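Local structure of acyl-CoA dehydrogenase (Mycobacterium thermoresistibile, 3NF4) at residues 80-85 and 306-311. The protein binds flavin adenine dinucleotide and, as an acyl-CoA dehydrogenase, probably oxidises acyl-CoA thioesters to the corresponding enoyl-CoA. Sequence-based numbering, arbitrary orientation.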
loop_
_atom_site.group_PDB
_atom_site.type_symbol
_atom_site.label_atom_id
_atom_site.label_comp_id
_atom_site.label_asym_id
_atom_site.label_seq_id
_atom_site.Cartn_x
_atom_site.Cartn_y
_atom_site.Cartn_z
ATOM N N TYR A 80 -13.374 29.576 3.480
ATOM C CA TYR A 80 -12.494 29.845 2.331
ATOM C C TYR A 80 -12.025 28.567 1.606
ATOM O O TYR A 80 -12.157 28.472 0.381
ATOM C CB TYR A 80 -11.297 30.726 2.733
ATOM C CG TYR A 80 -10.151 30.724 1.753
ATOM C CD1 TYR A 80 -10.341 31.119 0.432
ATOM C CD2 TYR A 80 -8.863 30.339 2.150
ATOM C CE1 TYR A 80 -9.275 31.131 -0.481
ATOM C CE2 TYR A 80 -7.797 30.338 1.251
ATOM C CZ TYR A 80 -8.013 30.752 -0.062
ATOM O OH TYR A 80 -6.988 30.773 -0.972
ATOM N N LEU A 81 -11.515 27.588 2.358
ATOM C CA LEU A 81 -10.946 26.377 1.764
ATOM C C LEU A 81 -11.951 25.534 0.980
ATOM O O LEU A 81 -11.577 24.907 -0.038
ATOM C CB LEU A 81 -10.238 25.512 2.818
ATOM C CG LEU A 81 -8.953 26.097 3.422
ATOM C CD1 LEU A 81 -8.380 25.218 4.520
ATOM C CD2 LEU A 81 -7.907 26.375 2.327
ATOM N N GLN A 82 -13.213 25.530 1.445
ATOM C CA GLN A 82 -14.289 24.759 0.802
ATOM C C GLN A 82 -14.806 25.458 -0.488
ATOM O O GLN A 82 -15.321 24.800 -1.409
ATOM C CB GLN A 82 -15.434 24.418 1.809
ATOM C CG GLN A 82 -15.022 23.533 3.018
ATOM C CD GLN A 82 -16.199 22.964 3.848
ATOM O OE1 GLN A 82 -16.972 22.112 3.381
ATOM N NE2 GLN A 82 -16.303 23.403 5.093
ATOM N N VAL A 83 -14.661 26.785 -0.562
ATOM C CA VAL A 83 -14.911 27.513 -1.818
ATOM C C VAL A 83 -13.837 27.165 -2.864
ATOM O O VAL A 83 -14.134 26.925 -4.052
ATOM C CB VAL A 83 -14.916 29.047 -1.622
ATOM C CG1 VAL A 83 -14.874 29.759 -2.986
ATOM C CG2 VAL A 83 -16.118 29.494 -0.795
ATOM N N LEU A 84 -12.589 27.151 -2.403
ATOM C CA LEU A 84 -11.451 26.710 -3.202
ATOM C C LEU A 84 -11.662 25.272 -3.718
ATOM O O LEU A 84 -11.369 24.968 -4.875
ATOM C CB LEU A 84 -10.174 26.823 -2.368
ATOM C CG LEU A 84 -8.836 26.920 -3.115
ATOM C CD1 LEU A 84 -8.849 28.080 -4.160
ATOM C CD2 LEU A 84 -7.670 27.070 -2.140
ATOM N N GLU A 85 -12.212 24.402 -2.877
ATOM C CA GLU A 85 -12.497 23.028 -3.292
ATOM C C GLU A 85 -13.526 22.942 -4.450
ATOM O O GLU A 85 -13.368 22.132 -5.379
ATOM C CB GLU A 85 -12.945 22.185 -2.078
ATOM C CG GLU A 85 -12.861 20.696 -2.314
ATOM C CD GLU A 85 -13.821 19.850 -1.483
ATOM O OE1 GLU A 85 -13.823 19.872 -0.228
ATOM O OE2 GLU A 85 -14.548 19.078 -2.110
ATOM N N THR A 306 -9.631 15.829 7.087
ATOM C CA THR A 306 -8.286 16.188 7.520
ATOM C C THR A 306 -7.937 17.680 7.261
ATOM O O THR A 306 -7.421 18.353 8.169
ATOM C CB THR A 306 -7.220 15.208 6.928
ATOM O OG1 THR A 306 -7.615 13.856 7.216
ATOM C CG2 THR A 306 -5.906 15.450 7.569
ATOM N N TYR A 307 -8.253 18.221 6.083
ATOM C CA TYR A 307 -7.913 19.648 5.868
ATOM C C TYR A 307 -8.766 20.602 6.730
ATOM O O TYR A 307 -8.279 21.655 7.183
ATOM C CB TYR A 307 -7.774 20.082 4.372
ATOM C CG TYR A 307 -9.049 20.385 3.585
ATOM C CD1 TYR A 307 -9.769 21.559 3.816
ATOM C CD2 TYR A 307 -9.493 19.534 2.582
ATOM C CE1 TYR A 307 -10.929 21.857 3.123
ATOM C CE2 TYR A 307 -10.669 19.825 1.842
ATOM C CZ TYR A 307 -11.389 20.996 2.133
ATOM O OH TYR A 307 -12.562 21.351 1.467
ATOM N N LEU A 308 -10.002 20.191 7.006
ATOM C CA LEU A 308 -10.916 20.977 7.820
ATOM C C LEU A 308 -10.552 20.988 9.292
ATOM O O LEU A 308 -10.715 22.019 9.951
ATOM C CB LEU A 308 -12.351 20.511 7.633
ATOM C CG LEU A 308 -12.981 20.732 6.257
ATOM C CD1 LEU A 308 -14.325 20.024 6.284
ATOM C CD2 LEU A 308 -13.110 22.220 5.957
ATOM N N ASP A 309 -10.065 19.851 9.803
ATOM C CA ASP A 309 -9.581 19.778 11.175
ATOM C C ASP A 309 -8.437 20.798 11.390
ATOM O O ASP A 309 -8.443 21.539 12.390
ATOM C CB ASP A 309 -9.135 18.353 11.523
ATOM C CG ASP A 309 -8.676 18.208 12.971
ATOM O OD1 ASP A 309 -7.612 18.780 13.343
ATOM O OD2 ASP A 309 -9.361 17.486 13.754
ATOM N N ALA A 310 -7.466 20.827 10.470
ATOM C CA ALA A 310 -6.389 21.821 10.514
ATOM C C ALA A 310 -6.903 23.266 10.397
ATOM O O ALA A 310 -6.429 24.132 11.093
ATOM C CB ALA A 310 -5.341 21.529 9.446
ATOM N N ALA A 311 -7.895 23.500 9.538
ATOM C CA ALA A 311 -8.489 24.836 9.343
ATOM C C ALA A 311 -9.122 25.429 10.629
ATOM O O ALA A 311 -8.913 26.605 10.961
ATOM C CB ALA A 311 -9.513 24.798 8.219
#
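Tyr-307 reaches across to Leu-81, Gln-82 and Glu-85, and a long side chain suits the place because the two nearly antiparallel helix segments (152°) have axes that come no closer than 11.0 Å. From CB, which starts toward the other helix, a chi1 of 81° sends the ring past Leu-81 to Glu-85. Tyr-307 CD1 lies 4.0 Å from Leu-81 CD1, and Tyr-307 CE1 lies 3.7 Å from Leu-81 CB; the branched, apolar leucine suits the ring's hydrocarbon flank. At the tip, Tyr-307 OH donates to Glu-85 OE1 over 2.6 Å, and the carboxylate oxygen accepts through its anti lone pair, the one away from OE2. The carboxylate stands perpendicular to the ring yet places OE1 in the ring plane, at the edge. Gln-82 CG lies 3.6 Å from Tyr-307 OH, also at the ring edge.

Glutamine's aliphatic stem suits Leu-308 and the phenol, while its amide bonds to Glu-78 O and Arg-13. Small Ala-311 lets Leu-81 CD1 come within 3.9 Å of Ala-311 CB. Glu-85 serves phenol and arginines alike: OE1 also pairs with Arg-13, OE2 with Arg-304, which would probably favour its charged form. Helix 77-88 of the N-terminal domain thus meets helix 289-315 of the C-terminal helical domain, with helix 247-274 packing on both through Leu-252 and Thr-259, and helix 321-346 touching Tyr-307 through Ala-327.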